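Local coordinates for protein omega transaminase (Pseudomonas sp., PDB 5LHA) that probably catalyses the transfer of amino groups between amines and keto acids, as a PLP-dependent amine transaminase of fold type I, at residues 104-109 and 268-273; 126-131 and 262-267; 275-280 and 289-294. One frame throughout, in Å; residues are numbered along the deposited sequence.

Interaction 1: residues 104-109 and 268-273; sequences ERLTGM and TGFGRS
The ring of Phe-270 meets helix 97-109 with its far edge, where Met-109 and Leu-106 both arrive close to the ring plane. Neither of them lies over a face. Met-109 CE stands 4.1 Å from Phe-270 CE1, and Leu-106 CD2 stands 4.2 Å from Phe-270 CZ, so the two aliphatic groups abut neighbouring rim carbons. The contact is purely apolar and rather light, burying about 94 Å² in all.

Met-109 lets its chain extend as far as the sulfur and then bends there (chi3 78°), which lays the thioether end, sulfur and methyl, along the ring edge; the two side chains cross at about a right angle. A flexible, unbranched methionine suits this job, whereas the forked end of Leu-106 lends a single methyl to the rim. Phe-270 is delivered by a type II turn from Thr-268 to Gly-271. It takes the third position with a positive phi of 77°, an uncommon choice for a residue with a side chain. Gly-271 follows, also with a positive phi, in a conformation that only glycine tolerates easily, because a CB would press on the preceding carbonyl O.

On the same helix Arg-105 forms salt bridges with Asp-346 and Glu-349; in the loop Arg-272 donates to the carbonyls of Leu-386 and Pro-434. The contact joins the last turn of helix 97-109 to the loop after strand 260-264, with Leu-345 of helix 335-350 packing on Phe-270 and Phe-120 of strand 115-121 backing Leu-106.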
loop_
_atom_site.group_PDB
_atom_site.type_symbol
_atom_site.label_atom_id
_atom_site.label_comp_id
_atom_site.label_asym_id
_atom_site.label_seq_id
_atom_site.Cartn_x
_atom_site.Cartn_y
_atom_site.Cartn_z
ATOM N N GLU A 104 -3.553 -24.867 -28.440
ATOM C CA GLU A 104 -4.658 -25.720 -28.861
ATOM C C GLU A 104 -4.726 -26.980 -28.006
ATOM O O GLU A 104 -5.811 -27.403 -27.592
ATOM C CB GLU A 104 -4.496 -26.075 -30.339
ATOM C CG GLU A 104 -5.562 -26.998 -30.906
ATOM C CD GLU A 104 -6.873 -26.282 -31.217
ATOM O OE1 GLU A 104 -6.902 -25.031 -31.207
ATOM O OE2 GLU A 104 -7.877 -26.977 -31.477
ATOM N N ARG A 105 -3.565 -27.583 -27.729
ATOM C CA ARG A 105 -3.504 -28.816 -26.949
ATOM C C ARG A 105 -4.000 -28.599 -25.525
ATOM O O ARG A 105 -4.783 -29.396 -25.002
ATOM C CB ARG A 105 -2.065 -29.347 -26.944
ATOM C CG ARG A 105 -1.841 -30.611 -26.134
ATOM C CD ARG A 105 -2.214 -31.857 -26.907
ATOM N NE ARG A 105 -2.045 -33.053 -26.086
ATOM C CZ ARG A 105 -0.974 -33.840 -26.110
ATOM N NH1 ARG A 105 0.039 -33.581 -26.925
ATOM N NH2 ARG A 105 -0.927 -34.900 -25.317
ATOM N N LEU A 106 -3.532 -27.535 -24.875
ATOM C CA LEU A 106 -3.903 -27.284 -23.486
ATOM C C LEU A 106 -5.393 -26.988 -23.352
ATOM O O LEU A 106 -6.080 -27.555 -22.493
ATOM C CB LEU A 106 -3.059 -26.135 -22.936
ATOM C CG LEU A 106 -1.587 -26.489 -22.703
ATOM C CD1 LEU A 106 -0.750 -25.254 -22.410
ATOM C CD2 LEU A 106 -1.477 -27.498 -21.568
ATOM N N THR A 107 -5.913 -26.102 -24.201
ATOM C CA THR A 107 -7.332 -25.775 -24.151
ATOM C C THR A 107 -8.201 -26.992 -24.449
ATOM O O THR A 107 -9.331 -27.085 -23.954
ATOM C CB THR A 107 -7.632 -24.650 -25.135
ATOM O OG1 THR A 107 -7.083 -24.984 -26.416
ATOM C CG2 THR A 107 -6.993 -23.366 -24.662
ATOM N N GLY A 108 -7.701 -27.922 -25.266
ATOM C CA GLY A 108 -8.440 -29.150 -25.524
ATOM C C GLY A 108 -8.485 -30.077 -24.325
ATOM O O GLY A 108 -9.518 -30.690 -24.043
ATOM N N MET A 109 -7.353 -30.219 -23.621
ATOM C CA MET A 109 -7.293 -31.080 -22.441
ATOM C C MET A 109 -8.220 -30.605 -21.338
ATOM O O MET A 109 -8.733 -31.420 -20.561
ATOM C CB MET A 109 -5.877 -31.108 -21.869
ATOM C CG MET A 109 -4.847 -31.838 -22.674
ATOM S SD MET A 109 -3.324 -31.765 -21.726
ATOM C CE MET A 109 -3.630 -33.030 -20.500
ATOM N N THR A 268 -0.124 -30.038 -8.584
ATOM C CA THR A 268 -1.174 -31.017 -8.863
ATOM C C THR A 268 -1.463 -31.182 -10.352
ATOM O O THR A 268 -2.151 -32.137 -10.732
ATOM C CB THR A 268 -2.477 -30.617 -8.176
ATOM O OG1 THR A 268 -2.862 -29.315 -8.627
ATOM C CG2 THR A 268 -2.300 -30.592 -6.664
ATOM N N GLY A 269 -1.025 -30.245 -11.186
ATOM C CA GLY A 269 -1.238 -30.358 -12.610
ATOM C C GLY A 269 -0.600 -31.587 -13.214
ATOM O O GLY A 269 0.578 -31.881 -12.974
ATOM N N PHE A 270 -1.401 -32.320 -13.979
ATOM C CA PHE A 270 -0.984 -33.445 -14.807
ATOM C C PHE A 270 -0.731 -34.727 -14.018
ATOM O O PHE A 270 0.066 -35.563 -14.458
ATOM C CB PHE A 270 0.237 -33.073 -15.660
ATOM C CG PHE A 270 0.025 -31.835 -16.499
ATOM C CD1 PHE A 270 -0.801 -31.864 -17.613
ATOM C CD2 PHE A 270 0.615 -30.627 -16.142
ATOM C CE1 PHE A 270 -1.010 -30.724 -18.365
ATOM C CE2 PHE A 270 0.412 -29.486 -16.894
ATOM C CZ PHE A 270 -0.403 -29.537 -18.009
ATOM N N GLY A 271 -1.348 -34.904 -12.846
ATOM C CA GLY A 271 -1.509 -36.254 -12.334
ATOM C C GLY A 271 -1.077 -36.611 -10.924
ATOM O O GLY A 271 -1.428 -37.696 -10.452
ATOM N N ARG A 272 -0.313 -35.748 -10.244
ATOM C CA ARG A 272 0.327 -36.171 -8.997
ATOM C C ARG A 272 -0.691 -36.650 -7.965
ATOM O O ARG A 272 -0.404 -37.565 -7.183
ATOM C CB ARG A 272 1.195 -35.052 -8.420
ATOM C CG ARG A 272 1.961 -35.474 -7.157
ATOM C CD ARG A 272 3.146 -34.575 -6.865
ATOM N NE ARG A 272 4.230 -34.707 -7.836
ATOM C CZ ARG A 272 5.144 -35.678 -7.837
ATOM N NH1 ARG A 272 5.118 -36.639 -6.921
ATOM N NH2 ARG A 272 6.088 -35.691 -8.767
ATOM N N SER A 273 -1.876 -36.038 -7.929
ATOM C CA SER A 273 -2.867 -36.354 -6.909
ATOM C C SER A 273 -3.919 -37.357 -7.369
ATOM O O SER A 273 -4.866 -37.620 -6.624
ATOM C CB SER A 273 -3.556 -35.069 -6.433
ATOM O OG SER A 273 -4.542 -34.648 -7.355
#

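Interaction 2: residues 126-131 and 262-267; sequences DAVETA and IADEVV. With PMP (4'-deoxy-4'-aminopyridoxal-5'-phosphate), chain E.
Strand 260-264 ends at the cofactor site of this fold type I enzyme, and helix 124-141 packs against that end through Val-128 and Ala-131. Asp-264 brings OD2 to 2.9 Å from N1 of PMP, the place of the aspartate that pairs with the pyridine nitrogen in this family. The CG2 methyl of Val-128 rests 3.6 Å from the same Asp-264 OD2, crossing the carboxylate at about a right angle and giving it an apolar flank. OD2 is also hydrogen-bonded to His-158 ND1.

Asp-264 OD1, itself 3.3 Å from PMP N1, also accepts from Val-266 N at 3.2 Å, almost in line with the C-O bond, in an Asx turn. With CG trans to the backbone N (chi1 -172°), the carboxylate can serve both this turn and the cofactor. The turn places branched Val-266 against the pyridine, its CB 3.7 Å from PMP C2 and its two methyls reaching different parts of the ring.

One turn further along the helix, Ala-131 CB sits 4.1 Å from Ile-262 CD1; the small alanine lets the helix come near a bulky strand residue. Thr-130 OG1 and N grip Asp-126 O from opposite faces of its plane. Ile-229 of the adjoining strand 225-230 packs on Val-128, and Cys-290 of strand 288-291 touches Ala-127, Ala-131 and Ile-262, so helix 124-141 lies against three parallel strands.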
loop_
_atom_site.group_PDB
_atom_site.type_symbol
_atom_site.label_atom_id
_atom_site.label_comp_id
_atom_site.label_asym_id
_atom_site.label_seq_id
_atom_site.Cartn_x
_atom_site.Cartn_y
_atom_site.Cartn_z
ATOM N N ASP A 126 5.722 -17.392 -12.291
ATOM C CA ASP A 126 5.223 -16.646 -13.444
ATOM C C ASP A 126 3.734 -16.865 -13.626
ATOM O O ASP A 126 2.986 -15.921 -13.904
ATOM C CB ASP A 126 5.931 -17.058 -14.736
ATOM C CG ASP A 126 7.413 -16.848 -14.712
ATOM O OD1 ASP A 126 7.972 -16.474 -13.664
ATOM O OD2 ASP A 126 8.023 -17.037 -15.792
ATOM N N ALA A 127 3.304 -18.128 -13.580
ATOM C CA ALA A 127 1.895 -18.439 -13.803
ATOM C C ALA A 127 1.022 -17.786 -12.748
ATOM O O ALA A 127 -0.066 -17.290 -13.048
ATOM C CB ALA A 127 1.688 -19.951 -13.815
ATOM N N VAL A 128 1.506 -17.755 -11.505
ATOM C CA VAL A 128 0.759 -17.127 -10.422
ATOM C C VAL A 128 0.755 -15.612 -10.592
ATOM O O VAL A 128 -0.301 -14.966 -10.525
ATOM C CB VAL A 128 1.338 -17.556 -9.063
ATOM C CG1 VAL A 128 0.771 -16.694 -7.945
ATOM C CG2 VAL A 128 1.048 -19.043 -8.818
ATOM N N GLU A 129 1.938 -15.020 -10.793
ATOM C CA GLU A 129 2.019 -13.583 -11.036
ATOM C C GLU A 129 1.095 -13.167 -12.171
ATOM O O GLU A 129 0.425 -12.130 -12.096
ATOM C CB GLU A 129 3.463 -13.180 -11.344
ATOM C CG GLU A 129 3.772 -11.711 -11.047
ATOM C CD GLU A 129 3.927 -11.432 -9.551
ATOM O OE1 GLU A 129 3.588 -12.319 -8.743
ATOM O OE2 GLU A 129 4.390 -10.328 -9.179
ATOM N N THR A 130 1.069 -13.960 -13.242
ATOM C CA THR A 130 0.203 -13.687 -14.382
ATOM C C THR A 130 -1.273 -13.771 -14.000
ATOM O O THR A 130 -2.077 -12.921 -14.402
ATOM C CB THR A 130 0.533 -14.678 -15.499
ATOM O OG1 THR A 130 1.907 -14.515 -15.866
ATOM C CG2 THR A 130 -0.335 -14.441 -16.729
ATOM N N ALA A 131 -1.647 -14.780 -13.211
ATOM C CA ALA A 131 -3.040 -14.921 -12.796
ATOM C C ALA A 131 -3.509 -13.727 -11.975
ATOM O O ALA A 131 -4.674 -13.327 -12.069
ATOM C CB ALA A 131 -3.225 -16.211 -11.993
ATOM N N ILE A 262 -9.068 -19.182 -8.683
ATOM C CA ILE A 262 -7.799 -19.565 -9.290
ATOM C C ILE A 262 -7.317 -20.851 -8.649
ATOM O O ILE A 262 -7.042 -20.886 -7.447
ATOM C CB ILE A 262 -6.736 -18.466 -9.137
ATOM C CG1 ILE A 262 -7.209 -17.153 -9.759
ATOM C CG2 ILE A 262 -5.430 -18.918 -9.745
ATOM C CD1 ILE A 262 -6.362 -15.988 -9.371
ATOM N N ALA A 263 -7.201 -21.903 -9.445
ATOM C CA ALA A 263 -6.596 -23.143 -8.995
ATOM C C ALA A 263 -5.102 -23.084 -9.284
ATOM O O ALA A 263 -4.690 -22.940 -10.440
ATOM C CB ALA A 263 -7.228 -24.349 -9.683
ATOM N N ASP A 264 -4.295 -23.153 -8.232
ATOM C CA ASP A 264 -2.851 -23.271 -8.400
ATOM C C ASP A 264 -2.553 -24.747 -8.615
ATOM O O ASP A 264 -2.486 -25.531 -7.666
ATOM C CB ASP A 264 -2.115 -22.690 -7.202
ATOM C CG ASP A 264 -0.615 -22.624 -7.412
ATOM O OD1 ASP A 264 -0.065 -23.387 -8.248
ATOM O OD2 ASP A 264 0.010 -21.771 -6.753
ATOM N N GLU A 265 -2.385 -25.127 -9.876
ATOM C CA GLU A 265 -2.151 -26.511 -10.248
ATOM C C GLU A 265 -0.690 -26.773 -10.588
ATOM O O GLU A 265 -0.377 -27.787 -11.219
ATOM C CB GLU A 265 -3.043 -26.869 -11.437
ATOM C CG GLU A 265 -4.529 -26.685 -11.203
ATOM C CD GLU A 265 -5.237 -27.974 -10.833
ATOM O OE1 GLU A 265 -4.565 -29.017 -10.673
ATOM O OE2 GLU A 265 -6.479 -27.956 -10.738
ATOM N N VAL A 266 0.217 -25.905 -10.133
ATOM C CA VAL A 266 1.629 -26.059 -10.474
ATOM C C VAL A 266 2.138 -27.435 -10.051
ATOM O O VAL A 266 2.862 -28.099 -10.802
ATOM C CB VAL A 266 2.457 -24.917 -9.855
ATOM C CG1 VAL A 266 3.927 -25.253 -9.879
ATOM C CG2 VAL A 266 2.193 -23.604 -10.583
ATOM N N VAL A 267 1.751 -27.892 -8.859
ATOM C CA VAL A 267 2.171 -29.206 -8.370
ATOM C C VAL A 267 1.179 -30.296 -8.769
ATOM O O VAL A 267 1.578 -31.372 -9.235
ATOM C CB VAL A 267 2.395 -29.161 -6.842
ATOM C CG1 VAL A 267 2.685 -30.548 -6.294
ATOM C CG2 VAL A 267 3.555 -28.235 -6.513
HETATM N N1 PMP E . 2.779 -22.554 -6.692
HETATM C C2 PMP E . 2.950 -23.876 -6.312
HETATM C C2A PMP E . 1.805 -24.678 -5.755
HETATM C C3 PMP E . 4.244 -24.329 -6.096
HETATM O O3 PMP E . 4.464 -25.478 -5.384
HETATM C C4 PMP E . 5.322 -23.604 -6.598
HETATM C C4A PMP E . 6.727 -24.143 -6.431
HETATM N N4A PMP E . 6.723 -25.316 -5.581
HETATM C C5 PMP E . 5.106 -22.384 -7.242
HETATM C C6 PMP E . 3.812 -21.866 -7.280
HETATM C C5A PMP E . 6.275 -21.649 -7.881
HETATM O O4P PMP E . 6.870 -22.442 -8.897
HETATM P P PMP E . 8.311 -22.092 -9.542
HETATM O O1P PMP E . 9.361 -22.659 -8.604
HETATM O O2P PMP E . 8.412 -22.785 -10.885
HETATM O O3P PMP E . 8.533 -20.601 -9.694
#

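Interaction 3: residues 275-280 and 289-294; sequences CMLGSR and LCLAKG. With PMP (4'-deoxy-4'-aminopyridoxal-5'-phosphate), chain E.
Leu-277 and Leu-289 reach toward each other tip to tip, with their CD1 methyls 3.6 Å apart. Leu-277 CD1 also lies 4.0 Å from Leu-289 CD2, so it settles against both branches of its partner. The second methyl of Leu-277, CD2, is 4.4 Å from Leu-291 CD2, a looser touch. Leucine suits position 277, since a forked end on a short stem lets one residue meet two neighbours, while Leu-289 and Leu-291 supply apolar branched ends to a buried contact. Leu-289 and Leu-291 alternate with Cys-290 along the strand and therefore offer the same side to Leu-277.

The second shell is polar. Ser-279 brings OG to 4.3 Å from Leu-289 CD2, but its hydroxyl is engaged by Glu-265 OE2, whose other oxygen, OE1, accepts from Gly-278 N. One buried carboxylate thus bonds to both Gly-278 and Ser-279, next to Leu-277.

Past the end of the strand, Lys-293 carries its CE to 3.3 Å from PMP N4A. It is probably the lysine that binds PLP as a Schiff base, as in related enzymes; here NZ is hydrogen-bonded to Leu-62 O and to Thr-330 OG1 of the second subunit. The contact closes the beta-alpha-beta unit formed by strand 260-264, helix 278-281 and strand 288-291, whose last strand runs between 260-264 and the antiparallel 303-308.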
loop_
_atom_site.group_PDB
_atom_site.type_symbol
_atom_site.label_atom_id
_atom_site.label_comp_id
_atom_site.label_asym_id
_atom_site.label_seq_id
_atom_site.Cartn_x
_atom_site.Cartn_y
_atom_site.Cartn_z
ATOM N N CYS A 275 -5.418 -37.260 -10.640
ATOM C CA CYS A 275 -6.293 -36.709 -11.657
ATOM C C CYS A 275 -5.483 -35.715 -12.484
ATOM O O CYS A 275 -4.486 -35.163 -12.007
ATOM C CB CYS A 275 -7.509 -36.063 -10.981
ATOM S SG CYS A 275 -8.882 -35.629 -12.039
ATOM N N MET A 276 -5.905 -35.497 -13.735
ATOM C CA MET A 276 -5.186 -34.560 -14.601
ATOM C C MET A 276 -5.169 -33.151 -14.017
ATOM O O MET A 276 -4.245 -32.373 -14.288
ATOM C CB MET A 276 -5.798 -34.553 -16.000
ATOM C CG MET A 276 -4.910 -33.917 -17.066
ATOM S SD MET A 276 -3.399 -34.858 -17.406
ATOM C CE MET A 276 -4.029 -36.187 -18.425
ATOM N N LEU A 277 -6.183 -32.800 -13.237
ATOM C CA LEU A 277 -6.183 -31.603 -12.414
ATOM C C LEU A 277 -6.629 -31.966 -11.010
ATOM O O LEU A 277 -7.450 -32.872 -10.825
ATOM C CB LEU A 277 -7.104 -30.516 -12.966
ATOM C CG LEU A 277 -6.733 -29.836 -14.272
ATOM C CD1 LEU A 277 -7.838 -28.871 -14.664
ATOM C CD2 LEU A 277 -5.399 -29.120 -14.113
ATOM N N GLY A 278 -6.032 -31.299 -10.024
ATOM C CA GLY A 278 -6.526 -31.416 -8.664
ATOM C C GLY A 278 -7.937 -30.878 -8.511
ATOM O O GLY A 278 -8.744 -31.434 -7.762
ATOM N N SER A 279 -8.242 -29.768 -9.196
ATOM C CA SER A 279 -9.583 -29.186 -9.139
ATOM C C SER A 279 -10.614 -30.109 -9.772
ATOM O O SER A 279 -11.709 -30.300 -9.233
ATOM C CB SER A 279 -9.596 -27.839 -9.849
ATOM O OG SER A 279 -9.163 -28.007 -11.183
ATOM N N ARG A 280 -10.285 -30.668 -10.936
ATOM C CA ARG A 280 -11.141 -31.675 -11.549
ATOM C C ARG A 280 -11.334 -32.881 -10.635
ATOM O O ARG A 280 -12.433 -33.445 -10.563
ATOM C CB ARG A 280 -10.543 -32.109 -12.889
ATOM C CG ARG A 280 -11.414 -33.080 -13.667
ATOM C CD ARG A 280 -10.724 -33.567 -14.926
ATOM N NE ARG A 280 -10.508 -32.461 -15.854
ATOM C CZ ARG A 280 -9.848 -32.548 -17.004
ATOM N NH1 ARG A 280 -9.331 -33.708 -17.407
ATOM N NH2 ARG A 280 -9.714 -31.464 -17.759
ATOM N N LEU A 289 -6.413 -21.557 -14.326
ATOM C CA LEU A 289 -5.442 -22.599 -13.991
ATOM C C LEU A 289 -4.031 -22.041 -14.079
ATOM O O LEU A 289 -3.700 -21.356 -15.051
ATOM C CB LEU A 289 -5.545 -23.798 -14.932
ATOM C CG LEU A 289 -6.868 -24.548 -14.946
ATOM C CD1 LEU A 289 -6.804 -25.663 -15.988
ATOM C CD2 LEU A 289 -7.168 -25.093 -13.554
ATOM N N CYS A 290 -3.211 -22.336 -13.064
ATOM C CA CYS A 290 -1.776 -22.052 -13.056
ATOM C C CYS A 290 -0.984 -23.357 -13.138
ATOM O O CYS A 290 -1.132 -24.230 -12.274
ATOM C CB CYS A 290 -1.385 -21.268 -11.800
ATOM S SG CYS A 290 -2.208 -19.667 -11.567
ATOM N N LEU A 291 -0.126 -23.480 -14.159
ATOM C CA LEU A 291 0.626 -24.708 -14.412
ATOM C C LEU A 291 2.113 -24.455 -14.634
ATOM O O LEU A 291 2.519 -23.441 -15.210
ATOM C CB LEU A 291 0.089 -25.460 -15.633
ATOM C CG LEU A 291 -1.370 -25.891 -15.605
ATOM C CD1 LEU A 291 -1.849 -26.107 -17.026
ATOM C CD2 LEU A 291 -1.509 -27.155 -14.776
ATOM N N ALA A 292 2.917 -25.432 -14.212
ATOM C CA ALA A 292 4.349 -25.445 -14.474
ATOM C C ALA A 292 4.904 -26.832 -14.188
ATOM O O ALA A 292 4.187 -27.830 -14.318
ATOM C CB ALA A 292 5.077 -24.397 -13.629
ATOM N N LYS A 293 6.164 -26.892 -13.760
ATOM C CA LYS A 293 6.809 -28.114 -13.287
ATOM C C LYS A 293 6.652 -29.291 -14.249
ATOM O O LYS A 293 7.308 -29.342 -15.297
ATOM C CB LYS A 293 6.257 -28.489 -11.910
ATOM C CG LYS A 293 6.746 -27.586 -10.787
ATOM C CD LYS A 293 6.297 -28.102 -9.438
ATOM C CE LYS A 293 6.771 -27.195 -8.310
ATOM N NZ LYS A 293 8.235 -27.342 -8.064
ATOM N N GLY A 294 5.765 -30.227 -13.915
ATOM C CA GLY A 294 5.597 -31.430 -14.717
ATOM C C GLY A 294 5.157 -31.181 -16.146
ATOM O O GLY A 294 5.245 -32.104 -16.965
HETATM N N1 PMP E . 2.779 -22.554 -6.692
HETATM C C2 PMP E . 2.950 -23.876 -6.312
HETATM C C2A PMP E . 1.805 -24.678 -5.755
HETATM C C3 PMP E . 4.244 -24.329 -6.096
HETATM O O3 PMP E . 4.464 -25.478 -5.384
HETATM C C4 PMP E . 5.322 -23.604 -6.598
HETATM C C4A PMP E . 6.727 -24.143 -6.431
HETATM N N4A PMP E . 6.723 -25.316 -5.581
HETATM C C5 PMP E . 5.106 -22.384 -7.242
HETATM C C6 PMP E . 3.812 -21.866 -7.280
HETATM C C5A PMP E . 6.275 -21.649 -7.881
HETATM O O4P PMP E . 6.870 -22.442 -8.897
HETATM P P PMP E . 8.311 -22.092 -9.542
HETATM O O1P PMP E . 9.361 -22.659 -8.604
HETATM O O2P PMP E . 8.412 -22.785 -10.885
HETATM O O3P PMP E . 8.533 -20.601 -9.694
#

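How the interactions relate
All three contacts gather around strands 260-264 and 288-291, parallel neighbours in the seven-stranded sheet that bears the cofactor. Interactions 1 and 3 are closest, with centres about 6 Å apart, while interaction 2 lies about 9 Å from interaction 3 and about 13 Å from interaction 1. Along the chain, 104-109 and 126-131 come first; then 262-267, 268-273 and 275-280 follow almost without a break, and 289-294 comes eight residues later. Phe-270 N probably bonds to Met-276 O, and Phe-270 CE2 packs 3.7 Å from Leu-291 CD2. Interactions 2 and 3 both touch PMP, through Asp-264 and Lys-293, whereas interaction 1 lies farther out, the side chain of Phe-270 being about 12 Å from PMP.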